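Local structure of HI1317 (Haemophilus influenzae, 1JOV) at residues 98-103 with 109-114; 124-129 with 134-139; 24-27 with 32-35. The protein probably interconverts the alpha and beta anomers of D-glucose 6-phosphate. All coordinates share one frame; numbering follows the deposited sequence.

Interaction 1: 98-103 with 109-114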
loop_
_atom_site.group_PDB
_atom_site.type_symbol
_atom_site.label_atom_id
_atom_site.label_comp_id
_atom_site.label_asym_id
_atom_site.label_seq_id
_atom_site.Cartn_x
_atom_site.Cartn_y
_atom_site.Cartn_z
ATOM N N LEU A 98 -4.049 11.720 12.726
ATOM C CA LEU A 98 -3.515 12.674 11.729
ATOM C C LEU A 98 -2.798 13.747 12.567
ATOM O O LEU A 98 -3.442 14.498 13.349
ATOM C CB LEU A 98 -4.666 13.298 10.985
ATOM C CG LEU A 98 -4.257 14.414 10.012
ATOM C CD1 LEU A 98 -3.530 13.885 8.782
ATOM C CD2 LEU A 98 -5.539 15.165 9.563
ATOM N N SER A 99 -1.468 13.775 12.512
ATOM C CA SER A 99 -0.721 14.690 13.363
ATOM C C SER A 99 -0.314 15.963 12.639
ATOM O O SER A 99 0.083 16.951 13.243
ATOM C CB SER A 99 0.510 13.922 13.837
ATOM O OG SER A 99 1.146 13.334 12.774
ATOM N N HIS A 100 -0.366 15.927 11.340
ATOM C CA HIS A 100 -0.063 17.115 10.564
ATOM C C HIS A 100 -0.593 17.113 9.170
ATOM O O HIS A 100 -0.635 16.115 8.471
ATOM C CB HIS A 100 1.449 17.214 10.543
ATOM C CG HIS A 100 1.997 18.137 9.518
ATOM N ND1 HIS A 100 1.970 19.502 9.682
ATOM C CD2 HIS A 100 2.661 17.905 8.349
ATOM C CE1 HIS A 100 2.583 20.077 8.660
ATOM N NE2 HIS A 100 3.043 19.129 7.855
ATOM N N TYR A 101 -1.100 18.260 8.712
ATOM C CA TYR A 101 -1.504 18.367 7.296
ATOM C C TYR A 101 -1.014 19.751 6.779
ATOM O O TYR A 101 -1.100 20.740 7.507
ATOM C CB TYR A 101 -3.009 18.146 7.125
ATOM C CG TYR A 101 -3.911 19.026 7.957
ATOM C CD1 TYR A 101 -4.269 18.708 9.244
ATOM C CD2 TYR A 101 -4.396 20.215 7.398
ATOM C CE1 TYR A 101 -5.159 19.570 9.967
ATOM C CE2 TYR A 101 -5.240 21.040 8.078
ATOM C CZ TYR A 101 -5.637 20.735 9.305
ATOM O OH TYR A 101 -6.450 21.643 9.938
ATOM N N TYR A 102 -0.356 19.754 5.601
ATOM C CA TYR A 102 0.197 20.932 4.928
ATOM C C TYR A 102 -0.418 20.950 3.537
ATOM O O TYR A 102 -0.188 20.056 2.711
ATOM C CB TYR A 102 1.742 20.958 4.811
ATOM C CG TYR A 102 2.296 22.076 3.925
ATOM C CD1 TYR A 102 2.461 23.400 4.397
ATOM C CD2 TYR A 102 2.664 21.831 2.610
ATOM C CE1 TYR A 102 2.947 24.422 3.583
ATOM C CE2 TYR A 102 3.172 22.843 1.785
ATOM C CZ TYR A 102 3.311 24.133 2.267
ATOM O OH TYR A 102 3.783 25.131 1.453
ATOM N N ILE A 103 -1.103 22.015 3.258
ATOM C CA ILE A 103 -1.693 22.223 1.948
ATOM C C ILE A 103 -1.209 23.476 1.240
ATOM O O ILE A 103 -1.281 24.574 1.776
ATOM C CB ILE A 103 -3.207 22.245 2.106
ATOM C CG1 ILE A 103 -3.700 20.940 2.706
ATOM C CG2 ILE A 103 -3.893 22.504 0.769
ATOM C CD1 ILE A 103 -5.112 21.024 3.241
ATOM N N ARG A 109 0.821 17.536 2.028
ATOM C CA ARG A 109 1.547 16.587 2.916
ATOM C C ARG A 109 0.686 16.203 4.098
ATOM O O ARG A 109 0.243 17.075 4.796
ATOM C CB ARG A 109 2.842 17.218 3.447
ATOM C CG ARG A 109 3.685 16.174 4.287
ATOM C CD ARG A 109 5.069 16.791 4.823
ATOM N NE ARG A 109 5.816 15.764 5.611
ATOM C CZ ARG A 109 6.799 14.992 5.153
ATOM N NH1 ARG A 109 7.286 15.181 3.912
ATOM N NH2 ARG A 109 7.350 14.080 5.981
ATOM N N LEU A 110 0.440 14.877 4.349
ATOM C CA LEU A 110 -0.302 14.434 5.547
ATOM C C LEU A 110 0.659 13.549 6.344
ATOM O O LEU A 110 1.442 12.773 5.710
ATOM C CB LEU A 110 -1.421 13.488 5.070
ATOM C CG LEU A 110 -2.448 14.173 4.120
ATOM C CD1 LEU A 110 -3.561 13.058 3.867
ATOM C CD2 LEU A 110 -3.008 15.476 4.661
ATOM N N GLU A 111 0.602 13.663 7.665
ATOM C CA GLU A 111 1.457 12.814 8.554
ATOM C C GLU A 111 0.525 12.142 9.518
ATOM O O GLU A 111 -0.400 12.764 10.001
ATOM C CB GLU A 111 2.528 13.592 9.370
ATOM C CG GLU A 111 3.488 14.234 8.349
ATOM C CD GLU A 111 4.645 14.967 9.034
ATOM O OE1 GLU A 111 4.782 14.857 10.283
ATOM O OE2 GLU A 111 5.410 15.664 8.320
ATOM N N PHE A 112 0.770 10.882 9.763
ATOM C CA PHE A 112 -0.004 10.050 10.678
ATOM C C PHE A 112 0.919 9.495 11.712
ATOM O O PHE A 112 2.078 9.218 11.426
ATOM C CB PHE A 112 -0.661 8.914 9.876
ATOM C CG PHE A 112 -1.596 9.458 8.835
ATOM C CD1 PHE A 112 -2.892 9.761 9.177
ATOM C CD2 PHE A 112 -1.158 9.694 7.524
ATOM C CE1 PHE A 112 -3.757 10.247 8.239
ATOM C CE2 PHE A 112 -2.042 10.192 6.576
ATOM C CZ PHE A 112 -3.335 10.466 6.935
ATOM N N GLU A 113 0.445 9.301 12.947
ATOM C CA GLU A 113 1.309 8.664 13.950
ATOM C C GLU A 113 0.533 7.514 14.667
ATOM O O GLU A 113 -0.707 7.595 14.769
ATOM C CB GLU A 113 1.753 9.676 14.997
ATOM C CG GLU A 113 2.722 10.727 14.348
ATOM C CD GLU A 113 2.973 11.900 15.249
ATOM O OE1 GLU A 113 1.978 12.372 15.849
ATOM O OE2 GLU A 113 4.133 12.287 15.406
ATOM N N LEU A 114 1.301 6.511 15.085
ATOM C CA LEU A 114 0.767 5.352 15.813
ATOM C C LEU A 114 1.413 5.372 17.196
ATOM O O LEU A 114 2.669 5.562 17.327
ATOM C CB LEU A 114 1.174 4.035 15.132
ATOM C CG LEU A 114 0.740 2.749 15.889
ATOM C CD1 LEU A 114 -0.767 2.822 15.961
ATOM C CD2 LEU A 114 1.308 1.562 15.087
#
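L98 lays CD1 tightly against the F112 ring, 3.7 Å from CE1, and the two side chains meet at a slant. With the buried L110 they form the apolar side of an antiparallel hairpin. Y101 adds its CB, 3.6 Å from L110 CD2, but its ring leads away from the contact.

A classic beta bulge breaks the register: S99 and H100 both face E111. The E111 carbonyl O takes the S99 N-H at 2.9 Å and, weakly, the H100 N-H at 3.4 Å. S99 OG adds another weak bond to the same oxygen. Beyond the bulge, Y102 and R109 exchange two regular backbone bonds.

The other face, with H100, Y102, R109 and E111, is more polar and opens to solvent, most of all at Y102. R109 is fully extended from CG to NE, and NE makes a straight salt bridge to E111 OE2 at 2.7 Å, on the anti lone pair. The H100 ring lies across the E111 carboxylate, planes 62° apart, with CD2 3.5 Å from OE2.

Strand 97-104 is outermost in its sheet within the chain. Strand 107-115 pairs on its other side with 121-129, while L98 and F112 pack on L24 of strand 21-28.

Interaction 2: 124-129 with 134-139; sequences KVSMVF and HLTFTH
The F137 ring takes V125 at its edge: CG2 lies near the ring plane, 3.9 Å from CD1, and the two side chains cross at about a right angle. The ring of H134 has a water above one face, offset toward the rim. These residues belong to an antiparallel beta hairpin in a sheet of the galactose mutarotase-like beta-supersandwich.

The pairing is regular. K124 with T138, S126 with T136 and V128 with H134 each exchange two backbone hydrogen bonds. V125, M127, L135 and F137 line the apolar face between them. M127 and L135 run side by side in the same direction, CG to CG 4.2 Å. L135 also packs on L149, and its side chain is about 10 Å from that of H150, a predicted active-site residue.

The opposite face is mostly polar, V128 apart. With CG anti to the backbone N (chi1 -169°), the H134 ring leads away from strand 124-129, and its NE2 is hydrogen-bonded to S263 OG on the next strand. One water bridges the S126 and T136 hydroxyls, 2.7 Å from S126 OG and 2.9 Å from T136 OG1, and donates a hydrogen bond to H134 O at 2.8 Å.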
loop_
_atom_site.group_PDB
_atom_site.type_symbol
_atom_site.label_atom_id
_atom_site.label_comp_id
_atom_site.label_asym_id
_atom_site.label_seq_id
_atom_site.Cartn_x
_atom_site.Cartn_y
_atom_site.Cartn_z
ATOM N N LYS A 124 5.421 6.253 12.390
ATOM C CA LYS A 124 4.907 7.414 11.686
ATOM C C LYS A 124 4.627 7.056 10.214
ATOM O O LYS A 124 5.301 6.181 9.678
ATOM C CB LYS A 124 5.907 8.562 11.806
ATOM C CG LYS A 124 5.464 9.893 11.201
ATOM C CD LYS A 124 6.352 11.026 11.664
ATOM C CE LYS A 124 7.803 10.833 11.240
ATOM N NZ LYS A 124 8.623 12.048 11.485
ATOM N N VAL A 125 3.703 7.692 9.554
ATOM C CA VAL A 125 3.579 7.547 8.095
ATOM C C VAL A 125 3.408 8.932 7.534
ATOM O O VAL A 125 2.588 9.719 8.025
ATOM C CB VAL A 125 2.369 6.688 7.658
ATOM C CG1 VAL A 125 2.090 6.885 6.183
ATOM C CG2 VAL A 125 2.615 5.214 7.965
ATOM N N SER A 126 4.178 9.241 6.484
ATOM C CA SER A 126 3.904 10.493 5.804
ATOM C C SER A 126 3.470 10.191 4.380
ATOM O O SER A 126 3.923 9.260 3.748
ATOM C CB SER A 126 5.161 11.427 5.666
ATOM O OG SER A 126 6.199 10.786 4.947
ATOM N N MET A 127 2.647 11.066 3.830
ATOM C CA MET A 127 2.211 10.916 2.463
ATOM C C MET A 127 2.298 12.281 1.783
ATOM O O MET A 127 1.774 13.218 2.326
ATOM C CB MET A 127 0.747 10.435 2.383
ATOM C CG MET A 127 0.568 9.081 3.147
ATOM S SD MET A 127 -1.209 8.604 3.034
ATOM C CE MET A 127 -1.184 7.167 4.146
ATOM N N VAL A 128 2.987 12.377 0.648
ATOM C CA VAL A 128 3.169 13.612 -0.066
ATOM C C VAL A 128 2.542 13.428 -1.461
ATOM O O VAL A 128 2.952 12.563 -2.221
ATOM C CB VAL A 128 4.668 14.022 -0.195
ATOM C CG1 VAL A 128 4.789 15.375 -0.892
ATOM C CG2 VAL A 128 5.341 14.051 1.165
ATOM N N PHE A 129 1.542 14.253 -1.757
ATOM C CA PHE A 129 0.811 14.219 -3.022
ATOM C C PHE A 129 1.133 15.407 -3.948
ATOM O O PHE A 129 0.920 16.572 -3.593
ATOM C CB PHE A 129 -0.716 14.256 -2.751
ATOM C CG PHE A 129 -1.198 13.155 -1.822
ATOM C CD1 PHE A 129 -1.574 11.923 -2.347
ATOM C CD2 PHE A 129 -1.279 13.321 -0.448
ATOM C CE1 PHE A 129 -2.021 10.887 -1.566
ATOM C CE2 PHE A 129 -1.741 12.296 0.351
ATOM C CZ PHE A 129 -2.119 11.057 -0.183
ATOM N N HIS A 134 4.208 10.075 -2.583
ATOM C CA HIS A 134 5.355 9.496 -1.891
ATOM C C HIS A 134 4.936 9.100 -0.466
ATOM O O HIS A 134 4.642 9.973 0.352
ATOM C CB HIS A 134 6.502 10.529 -1.865
ATOM C CG HIS A 134 7.812 9.946 -1.414
ATOM N ND1 HIS A 134 8.981 10.682 -1.359
ATOM C CD2 HIS A 134 8.134 8.699 -1.000
ATOM C CE1 HIS A 134 9.965 9.914 -0.934
ATOM N NE2 HIS A 134 9.485 8.702 -0.705
ATOM N N LEU A 135 4.896 7.830 -0.150
ATOM C CA LEU A 135 4.476 7.326 1.129
ATOM C C LEU A 135 5.678 6.731 1.899
ATOM O O LEU A 135 6.338 5.837 1.373
ATOM C CB LEU A 135 3.474 6.243 0.827
ATOM C CG LEU A 135 2.696 5.696 1.974
ATOM C CD1 LEU A 135 1.401 5.084 1.480
ATOM C CD2 LEU A 135 3.512 4.682 2.740
ATOM N N THR A 136 5.947 7.212 3.078
ATOM C CA THR A 136 7.104 6.749 3.869
ATOM C C THR A 136 6.638 6.255 5.216
ATOM O O THR A 136 5.782 6.901 5.825
ATOM C CB THR A 136 8.066 7.913 4.146
ATOM O OG1 THR A 136 8.552 8.414 2.907
ATOM C CG2 THR A 136 9.232 7.453 4.993
ATOM N N PHE A 137 7.158 5.134 5.656
ATOM C CA PHE A 137 6.859 4.584 6.955
ATOM C C PHE A 137 8.132 4.626 7.812
ATOM O O PHE A 137 9.176 4.233 7.314
ATOM C CB PHE A 137 6.372 3.099 6.885
ATOM C CG PHE A 137 6.299 2.370 8.204
ATOM C CD1 PHE A 137 5.147 2.419 8.966
ATOM C CD2 PHE A 137 7.381 1.664 8.732
ATOM C CE1 PHE A 137 5.062 1.788 10.219
ATOM C CE2 PHE A 137 7.324 1.029 9.970
ATOM C CZ PHE A 137 6.158 1.083 10.733
ATOM N N THR A 138 8.076 5.081 9.074
ATOM C CA THR A 138 9.239 5.082 9.963
ATOM C C THR A 138 8.846 4.390 11.216
ATOM O O THR A 138 7.787 4.663 11.837
ATOM C CB THR A 138 9.658 6.534 10.351
ATOM O OG1 THR A 138 9.839 7.284 9.115
ATOM C CG2 THR A 138 11.039 6.485 11.127
ATOM N N HIS A 139 9.801 3.622 11.695
ATOM C CA HIS A 139 9.706 2.819 12.892
ATOM C C HIS A 139 10.375 3.480 14.104
ATOM O O HIS A 139 11.531 3.823 13.998
ATOM C CB HIS A 139 10.516 1.551 12.528
ATOM C CG HIS A 139 10.908 0.678 13.658
ATOM N ND1 HIS A 139 10.046 0.227 14.635
ATOM C CD2 HIS A 139 12.114 0.109 13.930
ATOM C CE1 HIS A 139 10.710 -0.599 15.437
ATOM N NE2 HIS A 139 11.970 -0.632 15.069
HETATM O O HOH W 1 6.615 10.537 2.301
#

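Interaction 3: 24-27 with 32-35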
loop_
_atom_site.group_PDB
_atom_site.type_symbol
_atom_site.label_atom_id
_atom_site.label_comp_id
_atom_site.label_asym_id
_atom_site.label_seq_id
_atom_site.Cartn_x
_atom_site.Cartn_y
_atom_site.Cartn_z
ATOM N N LEU A 24 -10.048 10.013 5.739
ATOM C CA LEU A 24 -9.886 11.321 5.212
ATOM C C LEU A 24 -10.101 11.319 3.735
ATOM O O LEU A 24 -9.549 10.443 3.016
ATOM C CB LEU A 24 -8.458 11.823 5.450
ATOM C CG LEU A 24 -8.121 12.196 6.804
ATOM C CD1 LEU A 24 -6.592 12.365 6.970
ATOM C CD2 LEU A 24 -8.800 13.530 7.075
ATOM N N HIS A 25 -10.828 12.334 3.251
ATOM C CA HIS A 25 -10.982 12.562 1.828
ATOM C C HIS A 25 -10.254 13.860 1.406
ATOM O O HIS A 25 -10.549 14.936 1.909
ATOM C CB HIS A 25 -12.454 12.769 1.449
ATOM C CG HIS A 25 -13.362 11.548 1.626
ATOM N ND1 HIS A 25 -14.478 11.335 0.856
ATOM C CD2 HIS A 25 -13.267 10.513 2.490
ATOM C CE1 HIS A 25 -15.065 10.206 1.216
ATOM N NE2 HIS A 25 -14.346 9.688 2.215
ATOM N N LEU A 26 -9.310 13.766 0.477
ATOM C CA LEU A 26 -8.607 14.904 -0.067
ATOM C C LEU A 26 -9.072 15.157 -1.529
ATOM O O LEU A 26 -9.125 14.209 -2.354
ATOM C CB LEU A 26 -7.174 14.473 -0.140
ATOM C CG LEU A 26 -6.333 15.586 -0.739
ATOM C CD1 LEU A 26 -6.300 16.850 0.119
ATOM C CD2 LEU A 26 -4.887 15.059 -1.036
ATOM N N LYS A 27 -9.467 16.400 -1.843
ATOM C CA LYS A 27 -9.779 16.802 -3.224
ATOM C C LYS A 27 -9.071 18.108 -3.510
ATOM O O LYS A 27 -9.403 19.142 -2.908
ATOM C CB LYS A 27 -11.272 16.989 -3.430
ATOM C CG LYS A 27 -11.962 15.671 -3.462
ATOM C CD LYS A 27 -13.480 15.837 -3.786
ATOM C CE LYS A 27 -14.216 14.489 -3.744
ATOM N NZ LYS A 27 -13.788 13.625 -2.582
ATOM N N THR A 32 -7.142 13.419 -6.064
ATOM C CA THR A 32 -7.955 13.050 -4.911
ATOM C C THR A 32 -7.308 11.849 -4.192
ATOM O O THR A 32 -6.532 11.114 -4.794
ATOM C CB THR A 32 -9.314 12.592 -5.352
ATOM O OG1 THR A 32 -9.188 11.434 -6.212
ATOM C CG2 THR A 32 -9.978 13.664 -6.237
ATOM N N ALA A 33 -7.612 11.683 -2.937
ATOM C CA ALA A 33 -7.068 10.571 -2.170
ATOM C C ALA A 33 -7.997 10.253 -1.018
ATOM O O ALA A 33 -8.783 11.101 -0.617
ATOM C CB ALA A 33 -5.676 10.908 -1.656
ATOM N N LYS A 34 -7.936 9.053 -0.481
ATOM C CA LYS A 34 -8.672 8.689 0.681
ATOM C C LYS A 34 -7.724 7.893 1.538
ATOM O O LYS A 34 -6.979 6.995 1.061
ATOM C CB LYS A 34 -9.881 7.836 0.297
ATOM C CG LYS A 34 -10.978 8.603 -0.503
ATOM C CD LYS A 34 -12.212 7.662 -0.732
ATOM C CE LYS A 34 -13.394 8.379 -1.464
ATOM N NZ LYS A 34 -13.046 8.513 -2.912
ATOM N N ILE A 35 -7.738 8.231 2.799
ATOM C CA ILE A 35 -6.819 7.566 3.750
ATOM C C ILE A 35 -7.600 7.085 4.968
ATOM O O ILE A 35 -8.174 7.886 5.722
ATOM C CB ILE A 35 -5.714 8.515 4.285
ATOM C CG1 ILE A 35 -4.966 9.148 3.078
ATOM C CG2 ILE A 35 -4.730 7.697 5.237
ATOM C CD1 ILE A 35 -5.495 10.507 2.456
#
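The L24 N-H reaches I35 O at 2.8 Å, the shortest polar bond of this pair, with the donor tilted 30° from the carbonyl plane. I35 N returns a bond to L24 O. L26 and A33 form the second hydrogen-bonded pair, and there the L26 N-H points almost straight at A33 O (174°). The result is an antiparallel hairpin without a break in register. The CA atoms of K34 and T32 also approach the carbonyl oxygens of L24 and L26.

The two faces differ in character. H25, K27, T32 and K34 share the polar one. Here the K34 chain runs out extended as far as CE, then bends at chi4. Its CE sits over one face of the H25 ring, displaced toward the rim, 4.0 Å from the centroid and 23° off the normal, as a CH-pi contact. The nearest ring atom is CE1, 3.6 Å from K34 CE. H25 NE2 is hydrogen-bonded to H18 NE2, so the imidazole is held from a neighbouring strand as well. K27 CG meets T32 CG2 at 4.0 Å, the two side chains slanting past each other.

L24, L26, A33 and I35 make the buried apolar face. L26 CB packs on A33 CB at 4.2 Å.

Strand 21-28 has strand 13-18 at its other edge, and strand 31-36 has strand 41-47. The apolar face lies against a second sheet: L26 packs on F129, and I35 on F112 and M127.

Overall arrangement
From the N terminus the chain first closes interaction 3, a hairpin in the five-strand sheet that begins at 3-10. It adds strand 41-47 there and passes through 75-76 of another sheet before it forms interaction 1, then interaction 2, in the eight-strand sheet. All three are local hairpins in series; none encloses or crosses another. Interactions 1 and 2 are continuous, because strands 107-115 and 121-129 are neighbours: F112 N lies 2.8 Å from V125 O, a probable hydrogen bond. Interaction 3 meets both face to face. I35 CD1 lies 3.5 Å from L110 CD1, and A33 CB lies 3.7 Å from F129 CE1. The three contacts thus join two sheets through a shared apolar layer.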